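Local coordinates for protein tRNA (guanine(26)-N(2))-dimethyltransferase (Pyrococcus horikoshii, PDB 2DUL) that probably dimethylates N2 of guanine 26 in a number of tRNAs, using S-adenosyl-L-methionine as methyl donor, at residues A[142-147]-A[205-210]. Residues are numbered along the deposited sequence; the frame is centred on the assembly and turned at random.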
loop_
_atom_site.group_PDB
_atom_site.type_symbol
_atom_site.label_atom_id
_atom_site.label_comp_id
_atom_site.label_asym_id
_atom_site.label_seq_id
_atom_site.Cartn_x
_atom_site.Cartn_y
_atom_site.Cartn_z
ATOM N N SER A 142 -8.461 8.384 -4.838
ATOM C CA SER A 142 -9.027 7.469 -3.846
ATOM C C SER A 142 -9.520 6.135 -4.416
ATOM O O SER A 142 -10.088 6.082 -5.501
ATOM C CB SER A 142 -10.187 8.161 -3.122
ATOM O OG SER A 142 -10.798 7.299 -2.179
ATOM N N PRO A 143 -9.297 5.035 -3.683
ATOM C CA PRO A 143 -9.732 3.707 -4.128
ATOM C C PRO A 143 -11.058 3.321 -3.472
ATOM O O PRO A 143 -11.578 2.228 -3.700
ATOM C CB PRO A 143 -8.610 2.812 -3.636
ATOM C CG PRO A 143 -8.326 3.421 -2.274
ATOM C CD PRO A 143 -8.364 4.928 -2.543
ATOM N N MET A 144 -11.596 4.227 -2.662
ATOM C CA MET A 144 -12.819 3.949 -1.919
ATOM C C MET A 144 -14.074 3.616 -2.719
ATOM O O MET A 144 -14.917 2.855 -2.245
ATOM C CB MET A 144 -13.092 5.089 -0.929
ATOM C CG MET A 144 -12.005 5.233 0.132
ATOM S SD MET A 144 -11.678 3.638 0.966
ATOM C CE MET A 144 -13.317 3.270 1.717
ATOM N N GLU A 145 -14.215 4.152 -3.927
ATOM C CA GLU A 145 -15.403 3.820 -4.713
ATOM C C GLU A 145 -15.319 2.388 -5.270
ATOM O O GLU A 145 -16.306 1.861 -5.786
ATOM C CB GLU A 145 -15.584 4.818 -5.861
ATOM C CG GLU A 145 -14.528 4.726 -6.942
ATOM C CD GLU A 145 -14.625 5.851 -7.961
ATOM O OE1 GLU A 145 -15.715 6.028 -8.544
ATOM O OE2 GLU A 145 -13.609 6.552 -8.176
ATOM N N PHE A 146 -14.151 1.756 -5.141
ATOM C CA PHE A 146 -13.944 0.400 -5.658
ATOM C C PHE A 146 -13.641 -0.660 -4.589
ATOM O O PHE A 146 -13.649 -1.859 -4.880
ATOM C CB PHE A 146 -12.773 0.387 -6.657
ATOM C CG PHE A 146 -12.920 1.365 -7.793
ATOM C CD1 PHE A 146 -13.857 1.150 -8.802
ATOM C CD2 PHE A 146 -12.120 2.502 -7.851
ATOM C CE1 PHE A 146 -13.998 2.055 -9.854
ATOM C CE2 PHE A 146 -12.251 3.418 -8.900
ATOM C CZ PHE A 146 -13.191 3.196 -9.902
ATOM N N LEU A 147 -13.365 -0.217 -3.367
ATOM C CA LEU A 147 -12.994 -1.128 -2.291
ATOM C C LEU A 147 -13.987 -2.221 -1.912
ATOM O O LEU A 147 -13.600 -3.387 -1.769
ATOM C CB LEU A 147 -12.640 -0.339 -1.029
ATOM C CG LEU A 147 -12.257 -1.209 0.176
ATOM C CD1 LEU A 147 -10.972 -1.973 -0.125
ATOM C CD2 LEU A 147 -12.073 -0.331 1.418
ATOM N N ALA A 205 -9.884 -3.071 6.629
ATOM C CA ALA A 205 -10.273 -4.017 7.671
ATOM C C ALA A 205 -11.748 -3.860 8.038
ATOM O O ALA A 205 -12.465 -4.844 8.203
ATOM C CB ALA A 205 -9.401 -3.817 8.914
ATOM N N ARG A 206 -12.197 -2.617 8.176
ATOM C CA ARG A 206 -13.587 -2.359 8.539
ATOM C C ARG A 206 -14.563 -2.784 7.449
ATOM O O ARG A 206 -15.575 -3.407 7.755
ATOM C CB ARG A 206 -13.787 -0.881 8.903
ATOM C CG ARG A 206 -13.229 -0.525 10.290
ATOM C CD ARG A 206 -13.463 0.935 10.646
ATOM N NE ARG A 206 -12.616 1.809 9.844
ATOM C CZ ARG A 206 -12.890 3.083 9.577
ATOM N NH1 ARG A 206 -13.996 3.638 10.049
ATOM N NH2 ARG A 206 -12.055 3.795 8.833
ATOM N N TYR A 207 -14.266 -2.480 6.184
ATOM C CA TYR A 207 -15.160 -2.882 5.092
ATOM C C TYR A 207 -15.197 -4.400 4.911
ATOM O O TYR A 207 -16.217 -4.962 4.492
ATOM C CB TYR A 207 -14.734 -2.255 3.760
ATOM C CG TYR A 207 -15.361 -0.908 3.460
ATOM C CD1 TYR A 207 -15.095 0.201 4.260
ATOM C CD2 TYR A 207 -16.234 -0.751 2.380
ATOM C CE1 TYR A 207 -15.686 1.442 3.998
ATOM C CE2 TYR A 207 -16.833 0.482 2.109
ATOM C CZ TYR A 207 -16.555 1.570 2.920
ATOM O OH TYR A 207 -17.148 2.784 2.670
ATOM N N ALA A 208 -14.085 -5.060 5.220
ATOM C CA ALA A 208 -13.989 -6.509 5.046
ATOM C C ALA A 208 -14.779 -7.328 6.061
ATOM O O ALA A 208 -15.269 -8.416 5.741
ATOM C CB ALA A 208 -12.521 -6.939 5.081
ATOM N N ALA A 209 -14.894 -6.809 7.279
ATOM C CA ALA A 209 -15.576 -7.518 8.361
ATOM C C ALA A 209 -16.972 -8.043 8.057
ATOM O O ALA A 209 -17.311 -9.154 8.468
ATOM C CB ALA A 209 -15.607 -6.639 9.637
ATOM N N LYS A 210 -17.787 -7.272 7.343
ATOM C CA LYS A 210 -19.143 -7.730 7.054
ATOM C C LYS A 210 -19.224 -9.007 6.214
ATOM O O LYS A 210 -20.258 -9.664 6.191
ATOM C CB LYS A 210 -19.975 -6.615 6.400
ATOM C CG LYS A 210 -19.527 -6.176 5.016
ATOM C CD LYS A 210 -20.443 -5.055 4.524
ATOM C CE LYS A 210 -19.971 -4.462 3.199
ATOM N NZ LYS A 210 -18.651 -3.800 3.361
#
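Tyr207 reaches from the last turns of helix 192-209 to the start of helix 144-153, and its side chain meets two apolar residues in succession. At the root, Tyr207 CB lies 4.0 Å from Leu147 CD2. Leu147 CD2 also sits over one face of the ring, 3.9 Å from Tyr207 CG, and still grazes CD1. Farther along, CE1 and CZ are both touched by Met144 CE, at 3.8 Å from Tyr207 CE1, an oblique approach that continues to the hydroxyl, where Tyr207 OH stands 4.0 Å from Met144 CE. Met144 delivers that methyl through a chain folded at chi2 (-52°) and chi3 (-61°). In this class I-like methyltransferase fold, helix 144-153 is the helix of a beta-alpha-beta crossover from strand 132-137 to the neighbouring parallel strand 158-164, where Leu147 also touches Leu160. Leu151, one turn on from Leu147, also touches Tyr207. An alanine in place of Tyr207 would probably leave Met144 CE and Leu147 CD2 without the ring they both lie against, opening a gap between helices 144-153 and 192-209. Within the segments, Ser142 OG accepts from Met144 N (3.2 Å), a capping bond at the helix start, and Lys210 NZ donates to Tyr207 O (2.9 Å), with a salt bridge to Asp148 as its second partner.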